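Local coordinates for 4-hydroxy-3-methylbut-2-enyl diphosphate reductase (Aquifex aeolicus, PDB 3DNF), which catalyses the last step of the non-mevalonate isoprenoid pathway, reducing (E)-4-hydroxy-3-methylbut-2-enyl diphosphate to isopentenyl and dimethylallyl diphosphate with an iron-sulfur cluster, at residues 14-19 and 71-76; 159-164 and 170-175; 198-203 and 221-226; 258-263 and 272-277. One frame throughout, in Å; residues are numbered along the deposited sequence. Where two conformers were deposited one is given.

Contact 1: residues 14-19 and 71-76. With F3S (Fe3-s4 cluster), chain E.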
loop_
_atom_site.group_PDB
_atom_site.type_symbol
_atom_site.label_atom_id
_atom_site.label_comp_id
_atom_site.label_asym_id
_atom_site.label_seq_id
_atom_site.Cartn_x
_atom_site.Cartn_y
_atom_site.Cartn_z
ATOM N N PHE B 14 -9.536 5.136 25.171
ATOM C CA PHE B 14 -8.735 4.490 26.202
ATOM C C PHE B 14 -7.567 5.356 26.726
ATOM O O PHE B 14 -7.411 5.558 27.940
ATOM C CB PHE B 14 -8.194 3.182 25.641
ATOM C CG PHE B 14 -7.141 2.565 26.500
ATOM C CD1 PHE B 14 -7.488 1.876 27.650
ATOM C CD2 PHE B 14 -5.793 2.693 26.157
ATOM C CE1 PHE B 14 -6.492 1.311 28.465
ATOM C CE2 PHE B 14 -4.790 2.140 26.949
ATOM C CZ PHE B 14 -5.125 1.461 28.101
ATOM N N GLY B 15 -6.754 5.871 25.815
ATOM C CA GLY B 15 -5.574 6.649 26.179
ATOM C C GLY B 15 -5.895 7.922 26.922
ATOM O O GLY B 15 -5.212 8.275 27.850
ATOM N N VAL B 16 -6.937 8.638 26.520
ATOM C CA VAL B 16 -7.245 9.903 27.204
ATOM C C VAL B 16 -7.835 9.624 28.606
ATOM O O VAL B 16 -7.511 10.305 29.578
ATOM C CB VAL B 16 -8.163 10.804 26.332
ATOM C CG1 VAL B 16 -8.781 11.927 27.152
ATOM C CG2 VAL B 16 -7.367 11.356 25.153
ATOM N N LYS B 17 -8.708 8.631 28.686
ATOM C CA LYS B 17 -9.261 8.184 29.953
ATOM C C LYS B 17 -8.113 7.850 30.906
ATOM O O LYS B 17 -8.111 8.283 32.041
ATOM C CB LYS B 17 -10.111 6.920 29.742
ATOM C CG LYS B 17 -11.541 7.140 29.390
ATOM C CD LYS B 17 -12.287 5.819 29.528
ATOM C CE LYS B 17 -13.731 6.032 29.969
ATOM N NZ LYS B 17 -14.694 5.674 28.897
ATOM N N ARG B 18 -7.145 7.093 30.412
ATOM C CA ARG B 18 -5.969 6.671 31.186
ATOM C C ARG B 18 -5.138 7.893 31.624
ATOM O O ARG B 18 -4.742 7.981 32.801
ATOM C CB ARG B 18 -5.117 5.723 30.337
ATOM C CG ARG B 18 -3.767 5.393 30.912
ATOM C CD ARG B 18 -3.083 4.335 30.060
ATOM N NE ARG B 18 -1.782 3.975 30.631
ATOM C CZ ARG B 18 -0.642 4.624 30.401
ATOM N NH1 ARG B 18 -0.621 5.703 29.629
ATOM N NH2 ARG B 18 0.479 4.170 30.964
ATOM N N ALA B 19 -4.893 8.832 30.699
ATOM C CA ALA B 19 -4.144 10.075 31.036
ATOM C C ALA B 19 -4.832 10.868 32.159
ATOM O O ALA B 19 -4.163 11.338 33.103
ATOM C CB ALA B 19 -3.917 10.937 29.814
ATOM N N ILE B 71 2.970 14.209 31.153
ATOM C CA ILE B 71 3.092 14.195 29.659
ATOM C C ILE B 71 1.724 13.774 29.096
ATOM O O ILE B 71 1.179 12.780 29.554
ATOM C CB ILE B 71 4.171 13.215 29.212
ATOM C CG1 ILE B 71 5.545 13.656 29.790
ATOM C CG2 ILE B 71 4.184 13.067 27.623
ATOM C CD1 ILE B 71 6.710 12.739 29.429
ATOM N N ARG B 72 1.209 14.511 28.098
ATOM C CA ARG B 72 -0.110 14.212 27.580
ATOM C C ARG B 72 -0.098 12.947 26.728
ATOM O O ARG B 72 0.978 12.424 26.371
ATOM C CB ARG B 72 -0.679 15.395 26.786
ATOM C CG ARG B 72 -0.804 16.708 27.613
ATOM C CD ARG B 72 -1.551 17.755 26.842
ATOM N NE ARG B 72 -0.864 18.184 25.617
ATOM C CZ ARG B 72 -1.115 19.330 24.989
ATOM N NH1 ARG B 72 -1.981 20.192 25.484
ATOM N NH2 ARG B 72 -0.455 19.639 23.876
ATOM N N SER B 73 -1.305 12.464 26.431
ATOM C CA SER B 73 -1.503 11.203 25.721
ATOM C C SER B 73 -0.768 11.150 24.368
ATOM O O SER B 73 -0.465 10.056 23.893
ATOM C CB SER B 73 -2.986 10.912 25.534
ATOM O OG SER B 73 -3.544 11.906 24.669
ATOM N N HIS B 74 -0.495 12.307 23.783
ATOM C CA HIS B 74 0.228 12.409 22.488
ATOM C C HIS B 74 1.735 12.254 22.604
ATOM O O HIS B 74 2.425 12.049 21.605
ATOM C CB HIS B 74 -0.205 13.650 21.644
ATOM C CG HIS B 74 0.095 14.981 22.269
ATOM N ND1 HIS B 74 1.332 15.310 22.786
ATOM C CD2 HIS B 74 -0.669 16.094 22.391
ATOM C CE1 HIS B 74 1.306 16.550 23.247
ATOM N NE2 HIS B 74 0.108 17.054 23.002
ATOM N N GLY B 75 2.263 12.306 23.827
ATOM C CA GLY B 75 3.704 12.112 23.962
ATOM C C GLY B 75 4.538 13.334 23.604
ATOM O O GLY B 75 4.026 14.388 23.131
ATOM N N ILE B 76 5.837 13.192 23.823
ATOM C CA ILE B 76 6.784 14.253 23.562
ATOM C C ILE B 76 8.108 13.645 23.103
ATOM O O ILE B 76 8.383 12.467 23.361
ATOM C CB ILE B 76 6.996 15.230 24.793
ATOM C CG1 ILE B 76 7.499 14.462 26.010
ATOM C CG2 ILE B 76 5.743 16.128 25.035
ATOM C CD1 ILE B 76 7.873 15.416 27.159
HETATM FE FE1 F3S E . -6.340 5.876 20.321
HETATM FE FE3 F3S E . -4.622 6.370 22.359
HETATM FE FE4 F3S E . -6.772 7.532 22.036
HETATM S S1 F3S E . -4.119 6.232 20.143
HETATM S S2 F3S E . -7.749 7.659 20.100
HETATM S S3 F3S E . -6.689 5.424 22.533
HETATM S S4 F3S E . -5.128 8.486 23.101
#
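Ser73, which meets Gly15, Val16 and Ala19 of helix 14-19, sits between two residues with flat groups, Arg72 and His74. One face of the His74 ring is covered by Arg72 CB, 4.2 Å above the plane and over the ring centre. At the ring edge, and in its plane, lies NH2 of the same arginine. It donates to His74 NE2 at 2.8 Å, with a bent N-H...N angle of 131°. This holds for the conformer of Arg72 given here, one of two deposited. His74 CE1 in turn lies at the edge of the guanidinium, in its plane. At another point of the ring edge, ND1 donates to Gly75 O at 2.9 Å, in the carbonyl plane and on a lone pair. The ND1 bond, with the arginine bond where that conformer is present, would limit rotation of the imidazole.

Across the contact the touch is by van der Waals packing. Ser73 OG lies between its backbone N and carbonyl carbon (chi1 65°), beside Val16 CG2 at 3.9 Å. Ser73 CB meets Gly15 O at 4.2 Å and Ala19 CB at 4.4 Å. The same CB is 4.0 Å from sulfur S4 of the bound Fe3-S4 cluster. Gly15 has no side chain, and its N comes within 3.3 Å of sulfur S3. Arg72 to Gly75 form a type I turn.

The helix start follows Cys13, and Ser73 makes a backbone hydrogen bond with Cys96. Both cysteines line the cluster pocket. The arrangement belongs to this iron-sulfur pocket of IspH, with His74 a predicted substrate-binding residue beside it.

Contact 2: residues 159-164 and 170-175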
loop_
_atom_site.group_PDB
_atom_site.type_symbol
_atom_site.label_atom_id
_atom_site.label_comp_id
_atom_site.label_asym_id
_atom_site.label_seq_id
_atom_site.Cartn_x
_atom_site.Cartn_y
_atom_site.Cartn_z
ATOM N N VAL B 159 11.374 1.075 2.165
ATOM C CA VAL B 159 10.618 2.088 2.885
ATOM C C VAL B 159 9.713 1.424 3.918
ATOM O O VAL B 159 9.000 0.481 3.598
ATOM C CB VAL B 159 9.776 3.035 1.959
ATOM C CG1 VAL B 159 8.900 3.981 2.791
ATOM C CG2 VAL B 159 10.683 3.810 1.013
ATOM N N GLY B 160 9.816 1.888 5.170
ATOM C CA GLY B 160 8.891 1.462 6.234
ATOM C C GLY B 160 7.856 2.522 6.533
ATOM O O GLY B 160 8.186 3.697 6.775
ATOM N N ILE B 161 6.583 2.094 6.643
ATOM C CA ILE B 161 5.509 3.032 6.756
ATOM C C ILE B 161 4.733 2.821 8.041
ATOM O O ILE B 161 4.304 1.689 8.318
ATOM C CB ILE B 161 4.566 2.969 5.517
ATOM C CG1 ILE B 161 5.402 3.164 4.263
ATOM C CG2 ILE B 161 3.425 4.014 5.579
ATOM C CD1 ILE B 161 4.646 2.920 2.964
ATOM N N VAL B 162 4.595 3.913 8.799
ATOM C CA VAL B 162 3.736 3.915 9.992
ATOM C C VAL B 162 2.715 5.075 9.909
ATOM O O VAL B 162 2.751 5.888 8.966
ATOM C CB VAL B 162 4.548 3.987 11.308
ATOM C CG1 VAL B 162 5.419 2.739 11.423
ATOM C CG2 VAL B 162 5.335 5.269 11.396
ATOM N N ALA B 163 1.784 5.125 10.869
ATOM C CA ALA B 163 0.727 6.139 10.852
ATOM C C ALA B 163 0.637 6.865 12.182
ATOM O O ALA B 163 0.869 6.294 13.262
ATOM C CB ALA B 163 -0.637 5.518 10.534
ATOM N N GLN B 164 0.340 8.148 12.090
ATOM C CA GLN B 164 -0.159 8.871 13.247
ATOM C C GLN B 164 -1.421 8.110 13.705
ATOM O O GLN B 164 -2.190 7.612 12.883
ATOM C CB GLN B 164 -0.486 10.294 12.830
ATOM C CG GLN B 164 -0.908 11.215 13.984
ATOM C CD GLN B 164 -1.425 12.549 13.488
ATOM O OE1 GLN B 164 -1.385 12.830 12.290
ATOM N NE2 GLN B 164 -1.913 13.391 14.403
ATOM N N GLU B 170 -8.365 6.139 4.636
ATOM C CA GLU B 170 -8.360 6.347 3.199
ATOM C C GLU B 170 -7.050 6.881 2.646
ATOM O O GLU B 170 -6.546 6.376 1.647
ATOM C CB GLU B 170 -9.512 7.259 2.790
ATOM C CG GLU B 170 -10.619 6.505 2.103
ATOM C CD GLU B 170 -11.553 7.423 1.331
ATOM O OE1 GLU B 170 -11.829 8.541 1.824
ATOM O OE2 GLU B 170 -12.009 7.019 0.238
ATOM N N PHE B 171 -6.488 7.884 3.307
ATOM C CA PHE B 171 -5.183 8.399 2.863
ATOM C C PHE B 171 -4.024 7.447 3.127
ATOM O O PHE B 171 -3.125 7.288 2.303
ATOM C CB PHE B 171 -4.921 9.806 3.412
ATOM C CG PHE B 171 -3.659 10.419 2.882
ATOM C CD1 PHE B 171 -3.503 10.668 1.521
ATOM C CD2 PHE B 171 -2.625 10.730 3.749
ATOM C CE1 PHE B 171 -2.321 11.217 1.023
ATOM C CE2 PHE B 171 -1.435 11.281 3.270
ATOM C CZ PHE B 171 -1.289 11.536 1.907
ATOM N N PHE B 172 -4.095 6.768 4.251
ATOM C CA PHE B 172 -3.044 5.808 4.585
ATOM C C PHE B 172 -3.001 4.703 3.529
ATOM O O PHE B 172 -1.945 4.348 3.048
ATOM C CB PHE B 172 -3.356 5.205 5.919
ATOM C CG PHE B 172 -2.262 4.326 6.435
ATOM C CD1 PHE B 172 -1.022 4.885 6.795
ATOM C CD2 PHE B 172 -2.445 2.935 6.495
ATOM C CE1 PHE B 172 -0.012 4.088 7.257
ATOM C CE2 PHE B 172 -1.425 2.119 6.985
ATOM C CZ PHE B 172 -0.199 2.703 7.345
ATOM N N LYS B 173 -4.182 4.217 3.127
ATOM C CA LYS B 173 -4.306 3.165 2.104
ATOM C C LYS B 173 -3.691 3.619 0.757
ATOM O O LYS B 173 -2.975 2.855 0.098
ATOM C CB LYS B 173 -5.771 2.722 1.962
ATOM C CG LYS B 173 -6.031 1.846 0.770
ATOM C CD LYS B 173 -7.460 1.380 0.722
ATOM C CE LYS B 173 -7.666 0.546 -0.517
ATOM N NZ LYS B 173 -9.100 0.184 -0.625
ATOM N N GLU B 174 -3.960 4.877 0.389
ATOM C CA GLU B 174 -3.436 5.484 -0.830
ATOM C C GLU B 174 -1.915 5.608 -0.822
ATOM O O GLU B 174 -1.276 5.275 -1.841
ATOM C CB GLU B 174 -4.092 6.866 -1.065
ATOM C CG GLU B 174 -3.546 7.655 -2.249
ATOM C CD GLU B 174 -3.937 7.066 -3.586
ATOM O OE1 GLU B 174 -4.856 6.213 -3.629
ATOM O OE2 GLU B 174 -3.316 7.439 -4.612
ATOM N N VAL B 175 -1.362 6.132 0.286
ATOM C CA VAL B 175 0.089 6.311 0.452
ATOM C C VAL B 175 0.815 4.965 0.383
ATOM O O VAL B 175 1.835 4.823 -0.300
ATOM C CB VAL B 175 0.464 7.002 1.812
ATOM C CG1 VAL B 175 2.015 6.980 1.998
ATOM C CG2 VAL B 175 -0.042 8.403 1.828
#
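Phe172 carries this contact, its CE1 corner meeting Ile161, Val162 and Ala163. The apolar part comes first. Ala163 CB is 3.6 Å from Phe172 CE1 and 3.8 Å from CD1, approaching the ring obliquely. Ile161 CG2 reaches the same CE1 at 3.8 Å, again obliquely. The Ile161 and Phe172 side chains slide past each other in opposite directions. The Phe172 ring gets there because CG is anti to the backbone N (chi1 -173°), which sends the ring from the helix to the strand.

The polar part is small. Val162 O lies 3.7 Å from Phe172 CE1, at the ring edge and near its plane. The carbonyl thus meets a C-H edge, while the Val162 side chain starts away from the helix.

The segment axes run nearly antiparallel, at 177°, and come within 10.2 Å. That fits the strand and helix of a beta-alpha-beta unit, which continues into strand 185-189. Strand 158-163 lies between strands 115-119 and 185-189 in a parallel sheet. Val162 packs on helix 97-111 on its far side. Helix 169-182 faces the second subunit: Phe172 touches Leu181 there, and Lys173 forms salt bridges with Glu174 and Glu178 of that subunit.

Contact 3: residues 198-203 and 221-226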
loop_
_atom_site.group_PDB
_atom_site.type_symbol
_atom_site.label_atom_id
_atom_site.label_comp_id
_atom_site.label_asym_id
_atom_site.label_seq_id
_atom_site.Cartn_x
_atom_site.Cartn_y
_atom_site.Cartn_z
ATOM N N LEU B 198 -14.581 2.597 16.160
ATOM C CA LEU B 198 -15.482 1.974 17.135
ATOM C C LEU B 198 -16.609 2.941 17.534
ATOM O O LEU B 198 -17.789 2.583 17.489
ATOM C CB LEU B 198 -14.716 1.503 18.384
ATOM C CG LEU B 198 -13.666 0.381 18.331
ATOM C CD1 LEU B 198 -12.833 0.375 19.609
ATOM C CD2 LEU B 198 -14.300 -0.986 18.112
ATOM N N ARG B 199 -16.232 4.160 17.913
ATOM C CA ARG B 199 -17.177 5.209 18.287
ATOM C C ARG B 199 -18.229 5.456 17.190
ATOM O O ARG B 199 -19.437 5.514 17.474
ATOM C CB ARG B 199 -16.425 6.492 18.650
ATOM C CG ARG B 199 -17.158 7.391 19.610
ATOM C CD ARG B 199 -16.417 8.709 19.847
ATOM N NE ARG B 199 -15.279 8.609 20.777
ATOM C CZ ARG B 199 -14.007 8.731 20.404
ATOM N NH1 ARG B 199 -13.712 8.938 19.134
ATOM N NH2 ARG B 199 -13.017 8.636 21.292
ATOM N N GLN B 200 -17.776 5.551 15.942
ATOM C CA GLN B 200 -18.671 5.762 14.802
ATOM C C GLN B 200 -19.600 4.571 14.505
ATOM O O GLN B 200 -20.791 4.763 14.242
ATOM C CB GLN B 200 -17.870 6.152 13.548
ATOM C CG GLN B 200 -17.193 7.514 13.670
ATOM C CD GLN B 200 -16.267 7.853 12.520
ATOM O OE1 GLN B 200 -16.003 7.032 11.644
ATOM N NE2 GLN B 200 -15.765 9.079 12.520
ATOM N N GLU B 201 -19.060 3.353 14.547
ATOM C CA GLU B 201 -19.857 2.143 14.268
ATOM C C GLU B 201 -20.896 1.850 15.349
ATOM O O GLU B 201 -21.963 1.297 15.063
ATOM C CB GLU B 201 -18.953 0.921 14.070
ATOM C CG GLU B 201 -17.939 1.036 12.915
ATOM C CD GLU B 201 -18.556 1.477 11.585
ATOM O OE1 GLU B 201 -19.674 1.036 11.246
ATOM O OE2 GLU B 201 -17.903 2.265 10.869
ATOM N N SER B 202 -20.571 2.210 16.584
ATOM C CA SER B 202 -21.499 2.108 17.699
ATOM C C SER B 202 -22.685 3.061 17.531
ATOM O O SER B 202 -23.811 2.715 17.887
ATOM C CB SER B 202 -20.769 2.374 19.019
ATOM O OG SER B 202 -21.648 2.261 20.129
ATOM N N VAL B 203 -22.425 4.253 16.988
ATOM C CA VAL B 203 -23.484 5.208 16.619
ATOM C C VAL B 203 -24.300 4.687 15.435
ATOM O O VAL B 203 -25.532 4.780 15.434
ATOM C CB VAL B 203 -22.898 6.611 16.329
ATOM C CG1 VAL B 203 -23.877 7.476 15.545
ATOM C CG2 VAL B 203 -22.519 7.284 17.635
ATOM N N SER B 221 -15.036 20.479 17.395
ATOM C CA SER B 221 -14.548 19.105 17.349
ATOM C C SER B 221 -14.996 18.480 16.035
ATOM O O SER B 221 -16.177 18.150 15.868
ATOM C CB SER B 221 -15.069 18.301 18.542
ATOM O OG SER B 221 -14.909 16.899 18.348
ATOM N N GLY B 222 -14.053 18.341 15.104
ATOM C CA GLY B 222 -14.307 17.725 13.800
ATOM C C GLY B 222 -14.920 16.334 13.871
ATOM O O GLY B 222 -15.891 16.050 13.177
ATOM N N ASN B 223 -14.376 15.463 14.721
ATOM C CA ASN B 223 -14.930 14.106 14.849
ATOM C C ASN B 223 -16.239 13.992 15.651
ATOM O O ASN B 223 -16.943 12.979 15.541
ATOM C CB ASN B 223 -13.883 13.098 15.351
ATOM C CG ASN B 223 -13.073 12.461 14.216
ATOM O OD1 ASN B 223 -11.862 12.263 14.353
ATOM N ND2 ASN B 223 -13.742 12.136 13.089
ATOM N N THR B 224 -16.566 15.008 16.451
ATOM C CA THR B 224 -17.906 15.081 17.028
ATOM C C THR B 224 -18.898 15.379 15.899
ATOM O O THR B 224 -19.954 14.753 15.820
ATOM C CB THR B 224 -18.027 16.153 18.121
ATOM O OG1 THR B 224 -17.130 15.844 19.197
ATOM C CG2 THR B 224 -19.432 16.201 18.676
ATOM N N ARG B 225 -18.535 16.320 15.029
ATOM C CA ARG B 225 -19.392 16.702 13.901
ATOM C C ARG B 225 -19.653 15.533 12.950
ATOM O O ARG B 225 -20.701 15.478 12.297
ATOM C CB ARG B 225 -18.803 17.901 13.142
ATOM C CG ARG B 225 -19.086 19.244 13.809
ATOM C CD ARG B 225 -18.641 20.440 12.952
ATOM N NE ARG B 225 -17.291 20.857 13.324
ATOM C CZ ARG B 225 -16.220 20.756 12.546
ATOM N NH1 ARG B 225 -16.324 20.275 11.312
ATOM N NH2 ARG B 225 -15.043 21.157 13.005
ATOM N N ARG B 226 -18.699 14.605 12.872
ATOM C CA ARG B 226 -18.840 13.438 12.013
ATOM C C ARG B 226 -19.822 12.478 12.649
ATOM O O ARG B 226 -20.649 11.896 11.953
ATOM C CB ARG B 226 -17.497 12.758 11.781
ATOM C CG ARG B 226 -17.329 12.155 10.394
ATOM C CD ARG B 226 -15.848 12.223 10.016
ATOM N NE ARG B 226 -15.514 11.471 8.807
ATOM C CZ ARG B 226 -14.271 11.161 8.442
ATOM N NH1 ARG B 226 -13.241 11.535 9.195
ATOM N NH2 ARG B 226 -14.052 10.475 7.326
HETATM O O HOH W 1 -15.571 10.725 17.274
HETATM O O HOH W 2 -16.314 10.570 14.729
#
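The side chains of Gln200 and Asn223, on two neighbouring helices, cross at about a right angle, with their amide planes 70° apart. The nearest atoms are both amide nitrogens, Gln200 NE2 and Asn223 ND2, at 3.7 Å. Both are donors. Gln200 NE2 donates instead to water 2 at 2.7 Å. That water donates in turn to the backbone carbonyl O of Asn223 at 2.6 Å. The Gln200 chain is extended beyond CG, with CG beside the backbone N (chi1 -67°), and this carries the amide over to the other helix.

Gln200 also crosses Arg226 at a slant, with its amide plane 60° from the guanidinium plane. Here NE2 touches the aliphatic stem of the arginine, coming within 4.0 Å of CD.

The two helices are joined in sequence through strand 212-216 of the parallel sheet. Ser221 is the N-cap of helix 222-234. Ser221 and Asn223 are predicted to bind the substrate, (2E)-4-hydroxy-3-methylbut-2-enyl diphosphate, and both products. Ser221 OG and Thr224 OG1 share a short hydrogen bond of 2.6 Å.

The backbone carbonyl O of Asn223 is gripped twice, since water 1 also donates to it, at 3.2 Å. The same water accepts from Arg199 NH1, likewise at 3.2 Å. The guanidinium of Arg199 is held further by NH2, which bonds to Gly11 O.

Contact 4: residues 258-263 and 272-277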
loop_
_atom_site.group_PDB
_atom_site.type_symbol
_atom_site.label_atom_id
_atom_site.label_comp_id
_atom_site.label_asym_id
_atom_site.label_seq_id
_atom_site.Cartn_x
_atom_site.Cartn_y
_atom_site.Cartn_z
ATOM N N VAL B 258 -34.147 6.581 23.883
ATOM C CA VAL B 258 -33.206 7.666 23.570
ATOM C C VAL B 258 -31.780 7.126 23.485
ATOM O O VAL B 258 -31.327 6.407 24.379
ATOM C CB VAL B 258 -33.224 8.792 24.638
ATOM C CG1 VAL B 258 -32.295 9.954 24.225
ATOM C CG2 VAL B 258 -34.648 9.284 24.888
ATOM N N GLY B 259 -31.083 7.480 22.408
ATOM C CA GLY B 259 -29.659 7.179 22.277
ATOM C C GLY B 259 -28.760 8.380 22.542
ATOM O O GLY B 259 -29.061 9.503 22.124
ATOM N N ILE B 260 -27.661 8.144 23.256
ATOM C CA ILE B 260 -26.663 9.184 23.517
ATOM C C ILE B 260 -25.275 8.708 23.122
ATOM O O ILE B 260 -24.829 7.612 23.509
ATOM C CB ILE B 260 -26.601 9.608 25.013
ATOM C CG1 ILE B 260 -27.956 10.118 25.512
ATOM C CG2 ILE B 260 -25.518 10.669 25.232
ATOM C CD1 ILE B 260 -27.985 10.394 27.016
ATOM N N SER B 261 -24.585 9.537 22.350
ATOM C CA SER B 261 -23.148 9.371 22.223
ATOM C C SER B 261 -22.440 10.696 22.370
ATOM O O SER B 261 -23.073 11.738 22.553
ATOM C CB SER B 261 -22.770 8.693 20.917
ATOM O OG SER B 261 -21.447 8.195 21.021
ATOM N N ALA B 262 -21.116 10.643 22.303
ATOM C CA ALA B 262 -20.286 11.828 22.496
ATOM C C ALA B 262 -18.995 11.672 21.739
ATOM O O ALA B 262 -18.515 10.545 21.572
ATOM C CB ALA B 262 -19.989 12.028 23.981
ATOM N N GLY B 263 -18.436 12.807 21.314
ATOM C CA GLY B 263 -17.122 12.882 20.661
ATOM C C GLY B 263 -15.963 12.571 21.616
ATOM O O GLY B 263 -16.160 12.380 22.816
ATOM N N GLU B 272 -23.280 12.108 31.680
ATOM C CA GLU B 272 -24.224 11.881 32.788
ATOM C C GLU B 272 -25.134 13.075 33.038
ATOM O O GLU B 272 -26.310 12.898 33.374
ATOM C CB GLU B 272 -23.487 11.491 34.076
ATOM C CG GLU B 272 -22.704 10.171 33.979
ATOM C CD GLU B 272 -23.564 8.994 33.508
ATOM O OE1 GLU B 272 -24.668 8.813 34.054
ATOM O OE2 GLU B 272 -23.131 8.263 32.586
ATOM N N GLN B 273 -24.591 14.281 32.878
ATOM C CA GLN B 273 -25.370 15.512 32.986
ATOM C C GLN B 273 -26.491 15.520 31.955
ATOM O O GLN B 273 -27.626 15.879 32.266
ATOM C CB GLN B 273 -24.485 16.740 32.788
ATOM C CG GLN B 273 -23.656 17.118 34.003
ATOM C CD GLN B 273 -23.101 18.526 33.932
ATOM O OE1 GLN B 273 -22.687 19.080 34.947
ATOM N NE2 GLN B 273 -23.081 19.113 32.734
ATOM N N VAL B 274 -26.154 15.115 30.733
ATOM C CA VAL B 274 -27.118 15.015 29.643
ATOM C C VAL B 274 -28.173 13.922 29.909
ATOM O O VAL B 274 -29.380 14.168 29.774
ATOM C CB VAL B 274 -26.397 14.817 28.286
ATOM C CG1 VAL B 274 -27.393 14.442 27.167
ATOM C CG2 VAL B 274 -25.625 16.082 27.928
ATOM N N LYS B 275 -27.707 12.738 30.313
ATOM C CA LYS B 275 -28.578 11.607 30.621
ATOM C C LYS B 275 -29.620 11.948 31.685
ATOM O O LYS B 275 -30.803 11.669 31.501
ATOM C CB LYS B 275 -27.756 10.381 31.047
ATOM C CG LYS B 275 -28.580 9.173 31.488
ATOM C CD LYS B 275 -27.680 7.998 31.804
ATOM C CE LYS B 275 -28.488 6.827 32.297
ATOM N NZ LYS B 275 -27.895 5.567 31.783
ATOM N N SER B 276 -29.195 12.547 32.793
ATOM C CA SER B 276 -30.154 12.815 33.865
ATOM C C SER B 276 -31.027 14.051 33.623
ATOM O O SER B 276 -32.062 14.214 34.270
ATOM C CB SER B 276 -29.490 12.832 35.247
ATOM O OG SER B 276 -28.249 13.490 35.220
ATOM N N ARG B 277 -30.621 14.908 32.686
ATOM C CA ARG B 277 -31.497 15.998 32.238
ATOM C C ARG B 277 -32.585 15.431 31.329
ATOM O O ARG B 277 -33.739 15.863 31.396
ATOM C CB ARG B 277 -30.695 17.146 31.583
ATOM C CG ARG B 277 -31.495 18.218 30.798
ATOM C CD ARG B 277 -32.893 18.538 31.345
ATOM N NE ARG B 277 -32.961 19.741 32.166
ATOM C CZ ARG B 277 -34.058 20.473 32.333
ATOM N NH1 ARG B 277 -35.197 20.135 31.733
ATOM N NH2 ARG B 277 -34.018 21.554 33.101
#
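Ile260 lays the end of its side chain over the backbone of Lys275, with CD1 3.8 Å from Lys275 CA. The same methyl is 4.0 Å from Lys275 CB, the first atom of that side chain. Ile260 and Lys275 cross at about a right angle, and the lysine's end leads away from the strand. Its chain is extended until it bends at the last torsion. The helix therefore offers the isoleucine only the root of the lysine, not its charged tip.

Val274 supplies the second apolar touch. Its CG1 is 4.1 Å from Ile260 CD1. One methyl thus serves both residues of the helix. Ile260 reaches them because CG1 is anti to the carbonyl carbon (chi1 -58°) and the chain then runs on straight, with CD1 anti to CA.

Within the helix there is also a polar grip, made by a residue that does not touch the strand. Ser276 OG donates to Glu272 O at 2.7 Å. The donor lies tilted 27° from the carbonyl plane, at a C=O...O angle of 146°. Ser276 N bonds to the same oxygen at 3.0 Å, and the two donors come from opposite faces of the plane. Glu272 O is thus held twice by one residue.

Strand 257-262 lies between strands 3-6 and 212-216 of a parallel sheet. Ile4, Ile216, Ile271 and Ile278 extend the apolar patch round Ile260. This is plain packing away from the annotated sites, with C-terminal helix 268-281 laid against the strand just before it, as in an open alpha/beta fold.

How the contacts relate
The four contacts follow one another along the chain. Contact 1 lies nearest the chain centre, where the start of helix 14-26 meets the loop after strand 68-71 beside the cluster. Contacts 2 and 4 each join a strand to the helix that follows it, in two different parallel sheets. Their centres are about 35 Å apart, on opposite sides of the chain's centre. Contact 3 lies about 14 Å from contact 4, centre to centre, and the two touch: Arg199 CD is 3.3 Å from Ala262 O. Strand 212-216, which links the helices of contact 3, neighbours strand 257-262 in the sheet of contact 4. This spread fits the three-lobed enzyme, with its cluster among the lobes.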